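Local coordinates for lysozyme M1 (Streptomyces coelicolor, PDB 1JFX), which hydrolyses the beta-1,4 linkages of bacterial peptidoglycan between N-acetylmuramic acid and N-acetylglucosamine, acting as a secreted lysozyme with diacetylmuramidase activity as well, at residues K33-T38 with A61-R66; T92-L97 with T131-V136; I99-S104 with A141-T146; T178-Q183 with N200-S205. All coordinates share one frame; numbering follows the deposited sequence.

Contact 1 (K33-T38 with A61-R66); sequences KATEGT and AYHFAR
E36 and R66 form a salt bridge in which the guanidinium approaches side-on. NE and NH2 of R66 both reach the one oxygen OE2 of E36, each at 2.8 Å, and that oxygen lies in the guanidinium plane. Toward NE it offers its anti lone pair, whereas NH2 comes from above the carboxylate plane. The other oxygen, E36 OE1, takes K33 NZ of its own strand at 2.7 Å. K33 gets there on an extended chain, CG trans to the backbone N (chi1 -173°), and at its root CB sits over a face of the Y62 ring, 3.7 Å from its centroid, a CH-pi contact. E36 runs alongside F64. On the other face of the sheet, T35 OG1 and H63 ND1 share a hydrogen bond of 2.8 Å at the imidazole edge, while H63 NE2 is held by Q75. The strands are parallel, with a beta bulge between the K33/Y62 and T35/H63 pairs, and G37 N extends the ladder to F64 O at 3.0 Å. One carboxylate thus serves two cations, with K33 NZ and R66 NH2 7.0 Å apart; the network should hold E36 in this rotation and favour its ionised form.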
loop_
_atom_site.group_PDB
_atom_site.type_symbol
_atom_site.label_atom_id
_atom_site.label_comp_id
_atom_site.label_asym_id
_atom_site.label_seq_id
_atom_site.Cartn_x
_atom_site.Cartn_y
_atom_site.Cartn_z
ATOM N N LYS A 33 -4.428 0.390 6.864
ATOM C CA LYS A 33 -3.234 0.765 7.604
ATOM C C LYS A 33 -3.050 -0.111 8.837
ATOM O O LYS A 33 -3.987 -0.322 9.610
ATOM C CB LYS A 33 -3.298 2.221 8.035
ATOM C CG LYS A 33 -1.985 2.712 8.660
ATOM C CD LYS A 33 -1.990 4.218 8.821
ATOM C CE LYS A 33 -0.666 4.708 9.375
ATOM N NZ LYS A 33 -0.604 6.200 9.261
ATOM N N ALA A 34 -1.828 -0.606 9.000
ATOM C CA ALA A 34 -1.485 -1.442 10.130
ATOM C C ALA A 34 -0.521 -0.756 11.081
ATOM O O ALA A 34 -0.849 -0.505 12.235
ATOM C CB ALA A 34 -0.876 -2.752 9.646
ATOM N N THR A 35 0.669 -0.450 10.582
ATOM C CA THR A 35 1.720 0.131 11.405
ATOM C C THR A 35 2.324 1.390 10.790
ATOM O O THR A 35 2.117 1.685 9.616
ATOM C CB THR A 35 2.853 -0.885 11.551
ATOM O OG1 THR A 35 3.139 -1.431 10.249
ATOM C CG2 THR A 35 2.434 -2.047 12.473
ATOM N N GLU A 36 3.072 2.125 11.613
ATOM C CA GLU A 36 3.782 3.316 11.177
ATOM C C GLU A 36 5.045 3.424 12.027
ATOM O O GLU A 36 5.035 3.141 13.232
ATOM C CB GLU A 36 2.926 4.587 11.323
ATOM C CG GLU A 36 3.679 5.870 10.958
ATOM C CD GLU A 36 2.770 7.057 10.670
ATOM O OE1 GLU A 36 1.535 6.921 10.774
ATOM O OE2 GLU A 36 3.293 8.138 10.329
ATOM N N GLY A 37 6.136 3.820 11.395
ATOM C CA GLY A 37 7.387 3.944 12.126
ATOM C C GLY A 37 7.772 2.678 12.871
ATOM O O GLY A 37 7.599 1.563 12.372
ATOM N N THR A 38 8.280 2.852 14.086
ATOM C CA THR A 38 8.724 1.729 14.892
ATOM C C THR A 38 7.737 1.252 15.939
ATOM O O THR A 38 7.881 0.138 16.443
ATOM C CB THR A 38 10.003 2.073 15.669
ATOM O OG1 THR A 38 9.683 3.023 16.695
ATOM C CG2 THR A 38 11.050 2.684 14.732
ATOM N N ALA A 61 -2.484 -5.170 4.069
ATOM C CA ALA A 61 -2.109 -4.167 5.072
ATOM C C ALA A 61 -1.001 -3.268 4.545
ATOM O O ALA A 61 -0.274 -3.646 3.626
ATOM C CB ALA A 61 -1.619 -4.866 6.320
ATOM N N TYR A 62 -0.873 -2.073 5.111
ATOM C CA TYR A 62 0.228 -1.207 4.699
ATOM C C TYR A 62 0.952 -0.615 5.903
ATOM O O TYR A 62 0.382 -0.456 6.994
ATOM C CB TYR A 62 -0.234 -0.102 3.711
ATOM C CG TYR A 62 -1.028 1.077 4.250
ATOM C CD1 TYR A 62 -0.380 2.175 4.822
ATOM C CD2 TYR A 62 -2.411 1.150 4.077
ATOM C CE1 TYR A 62 -1.087 3.319 5.193
ATOM C CE2 TYR A 62 -3.134 2.293 4.451
ATOM C CZ TYR A 62 -2.460 3.372 4.998
ATOM O OH TYR A 62 -3.123 4.528 5.306
ATOM N N HIS A 63 2.229 -0.339 5.698
ATOM C CA HIS A 63 3.093 0.243 6.716
ATOM C C HIS A 63 3.511 1.632 6.292
ATOM O O HIS A 63 4.031 1.797 5.182
ATOM C CB HIS A 63 4.367 -0.586 6.865
ATOM C CG HIS A 63 5.382 0.031 7.778
ATOM N ND1 HIS A 63 5.250 0.025 9.151
ATOM C CD2 HIS A 63 6.531 0.700 7.511
ATOM C CE1 HIS A 63 6.274 0.664 9.692
ATOM N NE2 HIS A 63 7.066 1.084 8.718
ATOM N N PHE A 64 3.280 2.627 7.150
ATOM C CA PHE A 64 3.717 3.984 6.833
ATOM C C PHE A 64 5.165 4.109 7.330
ATOM O O PHE A 64 5.440 4.136 8.534
ATOM C CB PHE A 64 2.819 5.018 7.510
ATOM C CG PHE A 64 3.062 6.427 7.034
ATOM C CD1 PHE A 64 4.223 7.104 7.390
ATOM C CD2 PHE A 64 2.128 7.071 6.223
ATOM C CE1 PHE A 64 4.455 8.424 6.941
ATOM C CE2 PHE A 64 2.346 8.385 5.770
ATOM C CZ PHE A 64 3.515 9.058 6.133
ATOM N N ALA A 65 6.096 4.164 6.387
ATOM C CA ALA A 65 7.514 4.246 6.721
ATOM C C ALA A 65 7.974 5.549 7.361
ATOM O O ALA A 65 7.494 6.614 7.019
ATOM C CB ALA A 65 8.342 4.025 5.459
ATOM N N ARG A 66 8.930 5.439 8.281
ATOM C CA ARG A 66 9.577 6.608 8.879
ATOM C C ARG A 66 11.050 6.188 8.805
ATOM O O ARG A 66 11.639 5.736 9.794
ATOM C CB ARG A 66 9.143 6.822 10.328
ATOM C CG ARG A 66 7.663 7.203 10.485
ATOM C CD ARG A 66 7.308 8.538 9.814
ATOM N NE ARG A 66 5.997 8.977 10.285
ATOM C CZ ARG A 66 5.817 9.900 11.221
ATOM N NH1 ARG A 66 6.873 10.496 11.775
ATOM N NH2 ARG A 66 4.591 10.204 11.629
HETATM O O HOH W 1 -1.675 6.721 6.112
#

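Contact 2 (T92-L97 with T131-V136); sequences TLPGVL and TTRDVV
P94 packs its ring against the guanidinium of R133, and the arginine is worth following outward. Its CB meets P94 CB at 4.0 Å. The chain then folds back on itself, with bends at chi2 (-57°) and chi3 (-50°), and this return brings the flat end over the proline. CZ lies 4.0 Å from P94 CB, which sits above the centre of one guanidinium face. NH1 is nearest to P94 CD, at 3.9 Å, and NH2 to P94 CG, a little further off; the polar need of NH2 is met by L212 O. The carbon surface of the proline therefore covers the flat of a charged group that bonds elsewhere.

Further along, the two segments meet in a parallel bridge, V96 with V136, where strand 136-139 begins. V136 N donates to G95 O at 3.0 Å, and V136 O receives L97 N at 2.7 Å, so V136 bonds to the residues either side of its bridge partner V96. V96 CG2 rests against V136 CB at 3.6 Å. V135 faces the other way, its CG2 touching L97 CB at 3.8 Å.

Helix 113-131 covers the V135 and L97 side through H124, Y127, W119 and F123. V96 and V136 look instead toward Y31 of strand 29-36, while L212 of helix 206-214 packs on P94, and strand 58-64 pairs with V96 along its other edge.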
loop_
_atom_site.group_PDB
_atom_site.type_symbol
_atom_site.label_atom_id
_atom_site.label_comp_id
_atom_site.label_asym_id
_atom_site.label_seq_id
_atom_site.Cartn_x
_atom_site.Cartn_y
_atom_site.Cartn_z
ATOM N N THR A 92 -5.916 -12.306 0.563
ATOM C CA THR A 92 -4.872 -11.526 1.210
ATOM C C THR A 92 -3.856 -11.003 0.213
ATOM O O THR A 92 -3.199 -11.775 -0.479
ATOM C CB THR A 92 -4.147 -12.371 2.257
ATOM O OG1 THR A 92 -5.119 -12.936 3.140
ATOM C CG2 THR A 92 -3.179 -11.510 3.076
ATOM N N LEU A 93 -3.747 -9.682 0.133
ATOM C CA LEU A 93 -2.793 -9.068 -0.788
ATOM C C LEU A 93 -1.412 -8.942 -0.159
ATOM O O LEU A 93 -1.269 -8.969 1.064
ATOM C CB LEU A 93 -3.273 -7.664 -1.171
ATOM C CG LEU A 93 -4.522 -7.596 -2.057
ATOM C CD1 LEU A 93 -5.094 -6.174 -2.065
ATOM C CD2 LEU A 93 -4.171 -8.066 -3.464
ATOM N N PRO A 94 -0.367 -8.818 -0.996
ATOM C CA PRO A 94 0.973 -8.662 -0.436
ATOM C C PRO A 94 0.989 -7.287 0.259
ATOM O O PRO A 94 0.291 -6.359 -0.170
ATOM C CB PRO A 94 1.883 -8.709 -1.672
ATOM C CG PRO A 94 0.986 -8.255 -2.801
ATOM C CD PRO A 94 -0.333 -8.907 -2.467
ATOM N N GLY A 95 1.767 -7.171 1.330
ATOM C CA GLY A 95 1.846 -5.920 2.071
ATOM C C GLY A 95 2.385 -4.749 1.279
ATOM O O GLY A 95 3.061 -4.922 0.269
ATOM N N VAL A 96 2.098 -3.553 1.778
ATOM C CA VAL A 96 2.500 -2.308 1.144
ATOM C C VAL A 96 3.441 -1.467 1.980
ATOM O O VAL A 96 3.238 -1.315 3.181
ATOM C CB VAL A 96 1.255 -1.444 0.830
ATOM C CG1 VAL A 96 1.647 0.008 0.523
ATOM C CG2 VAL A 96 0.530 -2.018 -0.394
ATOM N N LEU A 97 4.475 -0.941 1.328
ATOM C CA LEU A 97 5.418 -0.026 1.964
ATOM C C LEU A 97 4.948 1.348 1.497
ATOM O O LEU A 97 5.081 1.677 0.326
ATOM C CB LEU A 97 6.853 -0.271 1.477
ATOM C CG LEU A 97 7.847 0.829 1.889
ATOM C CD1 LEU A 97 7.947 0.920 3.419
ATOM C CD2 LEU A 97 9.216 0.561 1.272
ATOM N N THR A 131 7.738 -13.034 4.376
ATOM C CA THR A 131 6.479 -13.447 3.754
ATOM C C THR A 131 6.503 -14.160 2.401
ATOM O O THR A 131 5.466 -14.666 1.962
ATOM C CB THR A 131 5.575 -12.199 3.539
ATOM O OG1 THR A 131 6.134 -11.411 2.477
ATOM C CG2 THR A 131 5.501 -11.328 4.815
ATOM N N THR A 132 7.668 -14.170 1.754
ATOM C CA THR A 132 7.914 -14.699 0.402
ATOM C C THR A 132 7.421 -13.715 -0.659
ATOM O O THR A 132 7.648 -13.930 -1.842
ATOM C CB THR A 132 7.258 -16.102 0.073
ATOM O OG1 THR A 132 5.850 -15.959 -0.165
ATOM C CG2 THR A 132 7.513 -17.101 1.198
ATOM N N ARG A 133 6.786 -12.620 -0.240
ATOM C CA ARG A 133 6.248 -11.684 -1.220
ATOM C C ARG A 133 7.065 -10.433 -1.477
ATOM O O ARG A 133 7.769 -9.943 -0.592
ATOM C CB ARG A 133 4.849 -11.215 -0.801
ATOM C CG ARG A 133 3.833 -12.309 -0.494
ATOM C CD ARG A 133 3.635 -13.275 -1.671
ATOM N NE ARG A 133 3.372 -12.620 -2.963
ATOM C CZ ARG A 133 2.169 -12.277 -3.424
ATOM N NH1 ARG A 133 1.071 -12.509 -2.708
ATOM N NH2 ARG A 133 2.059 -11.715 -4.627
ATOM N N ASP A 134 6.948 -9.928 -2.709
ATOM C CA ASP A 134 7.577 -8.660 -3.109
ATOM C C ASP A 134 6.650 -7.554 -2.578
ATOM O O ASP A 134 5.475 -7.479 -2.952
ATOM C CB ASP A 134 7.658 -8.536 -4.635
ATOM C CG ASP A 134 8.724 -9.422 -5.243
ATOM O OD1 ASP A 134 9.756 -9.655 -4.584
ATOM O OD2 ASP A 134 8.546 -9.873 -6.402
ATOM N N VAL A 135 7.175 -6.693 -1.716
ATOM C CA VAL A 135 6.371 -5.629 -1.143
ATOM C C VAL A 135 5.908 -4.649 -2.225
ATOM O O VAL A 135 6.644 -4.356 -3.170
ATOM C CB VAL A 135 7.169 -4.873 -0.049
ATOM C CG1 VAL A 135 8.306 -4.070 -0.686
ATOM C CG2 VAL A 135 6.223 -3.968 0.760
ATOM N N VAL A 136 4.668 -4.181 -2.102
ATOM C CA VAL A 136 4.121 -3.205 -3.040
ATOM C C VAL A 136 4.557 -1.828 -2.534
ATOM O O VAL A 136 4.441 -1.538 -1.350
ATOM C CB VAL A 136 2.579 -3.287 -3.053
ATOM C CG1 VAL A 136 1.985 -2.149 -3.877
ATOM C CG2 VAL A 136 2.161 -4.642 -3.613
#

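Contact 3 (I99-S104 with A141-T146); sequences IEHNPS and ASWWNT
The indole of W143 lies under the backbone of I99 and E100. I99 O stands 3.8 Å above one face and E100 CA 3.7 Å above it, both offset toward the rim. The closest backbone approach is that of H101 N, 3.1 Å from W143 CD1. The imidazole of H101 meets the five-membered ring of W143 obliquely, the planes 55° apart, and the two side chains run antiparallel, each passing the other. H101 ND1 comes within 3.7 Å of W143 CD1, and S142 CB lies at the edge of the imidazole.

At the far end of the indole, I99 crosses W143 at about a right angle. Its CG1 presses on W143 CH2 at 3.3 Å, a tight approach, and CD1 follows at 3.6 Å from the same CH2. With CG trans to the backbone N (chi1 -168°), the indole projects from its helix onto the loop. No hydrogen bond joins the two segments. The indole NE1 donates to M107 O, and I99 O, although above the ring, is bonded to T139 OG1; E100 O is taken by Y109 OH. M116 of helix 113-131 packs on both I99 and W143.

This is the loop leaving strand 96-98 of the beta-alpha barrel, at the C-terminal end of the strand, where beta-alpha barrel enzymes keep their active sites. E100, predicted to be catalytic, starts out away from the helix, and its carboxylate lies beside D98, also predicted; together they form the Asp-x-Glu pair of family 25 glycosyl hydrolases, and W143 packs against the backbone that carries E100.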
loop_
_atom_site.group_PDB
_atom_site.type_symbol
_atom_site.label_atom_id
_atom_site.label_comp_id
_atom_site.label_asym_id
_atom_site.label_seq_id
_atom_site.Cartn_x
_atom_site.Cartn_y
_atom_site.Cartn_z
ATOM N N ILE A 99 5.766 4.833 1.490
ATOM C CA ILE A 99 6.931 5.669 1.724
ATOM C C ILE A 99 6.669 6.959 0.940
ATOM O O ILE A 99 6.619 6.970 -0.288
ATOM C CB ILE A 99 8.222 4.882 1.316
ATOM C CG1 ILE A 99 9.457 5.645 1.783
ATOM C CG2 ILE A 99 8.193 4.520 -0.177
ATOM C CD1 ILE A 99 10.731 4.796 1.788
ATOM N N GLU A 100 6.508 8.049 1.687
ATOM C CA GLU A 100 6.108 9.323 1.099
ATOM C C GLU A 100 6.627 10.522 1.904
ATOM O O GLU A 100 7.329 10.341 2.886
ATOM C CB GLU A 100 4.573 9.345 1.084
ATOM C CG GLU A 100 3.949 9.327 2.489
ATOM C CD GLU A 100 2.430 9.423 2.457
ATOM O OE1 GLU A 100 1.753 8.382 2.313
ATOM O OE2 GLU A 100 1.907 10.546 2.551
ATOM N N HIS A 101 6.259 11.733 1.481
ATOM C CA HIS A 101 6.708 12.961 2.156
ATOM C C HIS A 101 6.642 12.858 3.679
ATOM O O HIS A 101 5.592 12.565 4.255
ATOM C CB HIS A 101 5.860 14.173 1.744
ATOM C CG HIS A 101 6.186 14.736 0.396
ATOM N ND1 HIS A 101 6.012 14.023 -0.772
ATOM C CD2 HIS A 101 6.611 15.969 0.025
ATOM C CE1 HIS A 101 6.306 14.796 -1.803
ATOM N NE2 HIS A 101 6.672 15.982 -1.346
ATOM N N ASN A 102 7.771 13.138 4.322
ATOM C CA ASN A 102 7.865 13.112 5.776
ATOM C C ASN A 102 6.836 14.102 6.333
ATOM O O ASN A 102 6.789 15.255 5.922
ATOM C CB ASN A 102 9.289 13.528 6.185
ATOM C CG ASN A 102 9.572 13.338 7.669
ATOM O OD1 ASN A 102 8.685 12.991 8.455
ATOM N ND2 ASN A 102 10.819 13.575 8.060
ATOM N N PRO A 103 5.981 13.653 7.257
ATOM C CA PRO A 103 4.988 14.569 7.825
ATOM C C PRO A 103 5.589 15.429 8.946
ATOM O O PRO A 103 4.971 16.386 9.396
ATOM C CB PRO A 103 3.901 13.621 8.343
ATOM C CG PRO A 103 4.691 12.399 8.757
ATOM C CD PRO A 103 5.697 12.249 7.625
ATOM N N SER A 104 6.795 15.090 9.394
ATOM C CA SER A 104 7.405 15.845 10.489
ATOM C C SER A 104 8.920 15.943 10.405
ATOM O O SER A 104 9.638 15.460 11.279
ATOM C CB SER A 104 7.017 15.217 11.822
ATOM O OG SER A 104 7.283 13.830 11.806
ATOM N N ALA A 141 5.000 10.215 -7.450
ATOM C CA ALA A 141 6.098 10.323 -8.390
ATOM C C ALA A 141 7.121 11.342 -7.864
ATOM O O ALA A 141 8.320 11.111 -7.945
ATOM C CB ALA A 141 5.576 10.777 -9.757
ATOM N N SER A 142 6.634 12.461 -7.327
ATOM C CA SER A 142 7.510 13.513 -6.804
ATOM C C SER A 142 8.444 12.992 -5.734
ATOM O O SER A 142 9.652 13.245 -5.762
ATOM C CB SER A 142 6.687 14.658 -6.187
ATOM O OG SER A 142 6.109 15.445 -7.208
ATOM N N TRP A 143 7.881 12.278 -4.769
ATOM C CA TRP A 143 8.705 11.765 -3.694
ATOM C C TRP A 143 9.698 10.737 -4.233
ATOM O O TRP A 143 10.880 10.774 -3.898
ATOM C CB TRP A 143 7.847 11.136 -2.599
ATOM C CG TRP A 143 8.627 10.854 -1.360
ATOM C CD1 TRP A 143 8.774 11.683 -0.275
ATOM C CD2 TRP A 143 9.448 9.709 -1.104
ATOM N NE1 TRP A 143 9.644 11.120 0.636
ATOM C CE2 TRP A 143 10.072 9.913 0.150
ATOM C CE3 TRP A 143 9.727 8.536 -1.816
ATOM C CZ2 TRP A 143 10.964 8.985 0.704
ATOM C CZ3 TRP A 143 10.620 7.609 -1.261
ATOM C CH2 TRP A 143 11.226 7.851 -0.011
ATOM N N TRP A 144 9.224 9.808 -5.059
ATOM C CA TRP A 144 10.135 8.807 -5.597
ATOM C C TRP A 144 11.312 9.439 -6.336
ATOM O O TRP A 144 12.489 9.138 -6.071
ATOM C CB TRP A 144 9.411 7.861 -6.561
ATOM C CG TRP A 144 10.296 6.734 -6.983
ATOM C CD1 TRP A 144 11.001 6.620 -8.158
ATOM C CD2 TRP A 144 10.648 5.600 -6.191
ATOM N NE1 TRP A 144 11.772 5.479 -8.133
ATOM C CE2 TRP A 144 11.573 4.836 -6.936
ATOM C CE3 TRP A 144 10.272 5.151 -4.911
ATOM C CZ2 TRP A 144 12.129 3.644 -6.445
ATOM C CZ3 TRP A 144 10.823 3.966 -4.428
ATOM C CH2 TRP A 144 11.740 3.229 -5.195
ATOM N N ASN A 145 11.005 10.331 -7.264
ATOM C CA ASN A 145 12.074 10.936 -8.028
ATOM C C ASN A 145 13.013 11.774 -7.168
ATOM O O ASN A 145 14.239 11.663 -7.276
ATOM C CB ASN A 145 11.482 11.730 -9.197
ATOM C CG ASN A 145 10.928 10.812 -10.288
ATOM O OD1 ASN A 145 11.414 9.687 -10.471
ATOM N ND2 ASN A 145 9.922 11.286 -11.019
ATOM N N THR A 146 12.450 12.579 -6.281
ATOM C CA THR A 146 13.275 13.402 -5.421
ATOM C C THR A 146 14.123 12.635 -4.420
ATOM O O THR A 146 15.352 12.804 -4.376
ATOM C CB THR A 146 12.407 14.414 -4.664
ATOM O OG1 THR A 146 11.889 15.355 -5.605
ATOM C CG2 THR A 146 13.210 15.139 -3.583
#

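Contact 4 (T178-Q183 with N200-S205); sequences TWTFWQ and NKFNGS
W182 and K201 are joined by two backbone hydrogen bonds, W182 N to K201 O and K201 N to W182 O, both 2.9 Å. They form the hydrogen-bonded pair of an antiparallel ladder flanked by the non-hydrogen-bonded pairs F181/F202 and Q183/N200. Past F202, T180 O takes N203 N at 2.8 Å.

One side-chain amide adds to the backbone bonds: N203 ND2 donates to W179 O at 3.0 Å, with the acceptor in the amide plane. The same asparagine is stacked on the W179 indole, amide and ring planes 17° apart. Its CB makes a CH-pi contact 3.6 Å from the centroid of the six-membered ring. W182 CB covers the opposite face, so the indole is sandwiched. W179 stands there because its CG is wedged between backbone N and carbonyl carbon (chi1 56°), which turns the ring across to the other strand, where CH2 meets K201 CG at 3.9 Å.

On the face opposite W182 and K201, F181 CE1 touches F202 CD1 at 3.5 Å, the rings oblique, and helix 206-214 closes over both through L212 and L209.

Beyond the aromatic pair the same face turns polar. N200 OD1 lies 3.1 Å from Q183 CB and is bonded to W161 NE1, while N200 ND2 and Q183 NE2 both donate to OD2 of D9, a predicted active-site residue. Q183 OE1 bonds Y138 OH and W165 NE1. The ladder is one of two antiparallel junctions of strand 196-202 in the barrel, the other being with 6-10, and its polar end is probably a second shell positioning D9.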
loop_
_atom_site.group_PDB
_atom_site.type_symbol
_atom_site.label_atom_id
_atom_site.label_comp_id
_atom_site.label_asym_id
_atom_site.label_seq_id
_atom_site.Cartn_x
_atom_site.Cartn_y
_atom_site.Cartn_z
ATOM N N THR A 178 5.248 0.081 -15.043
ATOM C CA THR A 178 3.831 0.392 -15.147
ATOM C C THR A 178 3.319 0.533 -13.719
ATOM O O THR A 178 4.089 0.379 -12.764
ATOM C CB THR A 178 3.037 -0.762 -15.841
ATOM O OG1 THR A 178 1.700 -0.331 -16.100
ATOM C CG2 THR A 178 2.997 -2.018 -14.964
ATOM N N TRP A 179 2.038 0.849 -13.565
ATOM C CA TRP A 179 1.476 0.926 -12.225
ATOM C C TRP A 179 0.591 -0.297 -12.032
ATOM O O TRP A 179 0.008 -0.808 -12.989
ATOM C CB TRP A 179 0.644 2.205 -12.030
ATOM C CG TRP A 179 -0.469 2.388 -13.014
ATOM C CD1 TRP A 179 -0.386 2.975 -14.240
ATOM C CD2 TRP A 179 -1.847 2.022 -12.833
ATOM N NE1 TRP A 179 -1.623 3.005 -14.837
ATOM C CE2 TRP A 179 -2.541 2.428 -13.997
ATOM C CE3 TRP A 179 -2.561 1.395 -11.798
ATOM C CZ2 TRP A 179 -3.912 2.232 -14.159
ATOM C CZ3 TRP A 179 -3.926 1.199 -11.960
ATOM C CH2 TRP A 179 -4.587 1.614 -13.128
ATOM N N THR A 180 0.510 -0.769 -10.786
ATOM C CA THR A 180 -0.317 -1.918 -10.433
ATOM C C THR A 180 -1.593 -1.414 -9.745
ATOM O O THR A 180 -2.689 -1.875 -10.053
ATOM C CB THR A 180 0.471 -2.885 -9.526
ATOM O OG1 THR A 180 1.559 -3.439 -10.283
ATOM C CG2 THR A 180 -0.423 -4.031 -9.033
ATOM N N PHE A 181 -1.443 -0.471 -8.819
ATOM C CA PHE A 181 -2.596 0.155 -8.158
ATOM C C PHE A 181 -2.428 1.650 -8.361
ATOM O O PHE A 181 -1.304 2.143 -8.506
ATOM C CB PHE A 181 -2.624 -0.135 -6.652
ATOM C CG PHE A 181 -2.927 -1.564 -6.318
ATOM C CD1 PHE A 181 -4.235 -2.038 -6.366
ATOM C CD2 PHE A 181 -1.914 -2.425 -5.937
ATOM C CE1 PHE A 181 -4.528 -3.350 -6.035
ATOM C CE2 PHE A 181 -2.199 -3.752 -5.599
ATOM C CZ PHE A 181 -3.497 -4.214 -5.647
ATOM N N TRP A 182 -3.542 2.378 -8.368
ATOM C CA TRP A 182 -3.482 3.822 -8.535
ATOM C C TRP A 182 -4.528 4.481 -7.641
ATOM O O TRP A 182 -5.725 4.222 -7.767
ATOM C CB TRP A 182 -3.706 4.182 -10.010
ATOM C CG TRP A 182 -4.037 5.623 -10.303
ATOM C CD1 TRP A 182 -3.605 6.740 -9.631
ATOM C CD2 TRP A 182 -4.884 6.090 -11.360
ATOM N NE1 TRP A 182 -4.141 7.874 -10.218
ATOM C CE2 TRP A 182 -4.927 7.497 -11.276
ATOM C CE3 TRP A 182 -5.614 5.447 -12.370
ATOM C CZ2 TRP A 182 -5.676 8.276 -12.166
ATOM C CZ3 TRP A 182 -6.356 6.220 -13.253
ATOM C CH2 TRP A 182 -6.383 7.621 -13.140
ATOM N N GLN A 183 -4.056 5.306 -6.707
ATOM C CA GLN A 183 -4.957 6.030 -5.809
ATOM C C GLN A 183 -5.276 7.323 -6.558
ATOM O O GLN A 183 -4.414 8.196 -6.683
ATOM C CB GLN A 183 -4.251 6.346 -4.495
ATOM C CG GLN A 183 -5.178 6.851 -3.393
ATOM C CD GLN A 183 -4.375 7.223 -2.177
ATOM O OE1 GLN A 183 -3.621 8.200 -2.207
ATOM N NE2 GLN A 183 -4.492 6.429 -1.108
ATOM N N ASN A 200 -9.077 3.598 -5.191
ATOM C CA ASN A 200 -8.007 3.025 -6.003
ATOM C C ASN A 200 -8.529 2.201 -7.153
ATOM O O ASN A 200 -9.623 1.619 -7.081
ATOM C CB ASN A 200 -7.165 2.096 -5.140
ATOM C CG ASN A 200 -6.556 2.812 -3.977
ATOM O OD1 ASN A 200 -5.641 3.609 -4.151
ATOM N ND2 ASN A 200 -7.080 2.563 -2.780
ATOM N N LYS A 201 -7.722 2.146 -8.209
ATOM C CA LYS A 201 -8.020 1.324 -9.373
ATOM C C LYS A 201 -6.881 0.289 -9.454
ATOM O O LYS A 201 -5.736 0.583 -9.080
ATOM C CB LYS A 201 -8.018 2.189 -10.641
ATOM C CG LYS A 201 -8.301 1.419 -11.919
ATOM C CD LYS A 201 -8.462 2.387 -13.084
ATOM C CE LYS A 201 -8.425 1.679 -14.432
ATOM N NZ LYS A 201 -9.571 0.740 -14.642
ATOM N N PHE A 202 -7.204 -0.927 -9.896
ATOM C CA PHE A 202 -6.199 -1.981 -10.073
ATOM C C PHE A 202 -5.979 -2.111 -11.579
ATOM O O PHE A 202 -6.945 -2.143 -12.343
ATOM C CB PHE A 202 -6.697 -3.313 -9.499
ATOM C CG PHE A 202 -5.848 -4.498 -9.884
ATOM C CD1 PHE A 202 -4.594 -4.705 -9.298
ATOM C CD2 PHE A 202 -6.303 -5.409 -10.840
ATOM C CE1 PHE A 202 -3.800 -5.811 -9.658
ATOM C CE2 PHE A 202 -5.517 -6.518 -11.208
ATOM C CZ PHE A 202 -4.264 -6.716 -10.613
ATOM N N ASN A 203 -4.720 -2.194 -12.004
ATOM C CA ASN A 203 -4.414 -2.270 -13.431
ATOM C C ASN A 203 -4.476 -3.704 -13.935
ATOM O O ASN A 203 -3.447 -4.344 -14.159
ATOM C CB ASN A 203 -3.027 -1.670 -13.688
ATOM C CG ASN A 203 -2.824 -1.260 -15.139
ATOM O OD1 ASN A 203 -3.707 -1.438 -15.974
ATOM N ND2 ASN A 203 -1.655 -0.706 -15.440
ATOM N N GLY A 204 -5.691 -4.204 -14.121
ATOM C CA GLY A 204 -5.843 -5.570 -14.588
ATOM C C GLY A 204 -7.199 -6.161 -14.262
ATOM O O GLY A 204 -8.044 -5.527 -13.633
ATOM N N SER A 205 -7.397 -7.393 -14.708
ATOM C CA SER A 205 -8.643 -8.116 -14.515
ATOM C C SER A 205 -8.845 -8.621 -13.095
ATOM O O SER A 205 -7.924 -8.620 -12.284
ATOM C CB SER A 205 -8.665 -9.334 -15.430
ATOM O OG SER A 205 -7.669 -10.272 -15.033
#

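Overall arrangement
Contacts 1, 2 and 4 are pieces of one barrel sheet, and contact 3 lies beside it on the loop after strand 96-98. Contacts 1 and 2 share an edge: H63 N lies 2.9 Å from V96 O, and A61 O 3.0 Å from V96 N. Contacts 2 and 3 interleave along the chain, 99-104 coming just after 92-97 and 141-146 after 131-136. Contact 3 also returns to contact 1: F64 CE2 is 3.5 Å from E100 CD. Contact 4 is across the molecule, about 21 Å from contact 1 centre to centre. The predicted active site includes E100 in contact 3, with F64 and Y62 of contact 1 near E100 and D98, and Q183 of contact 4 beside D9.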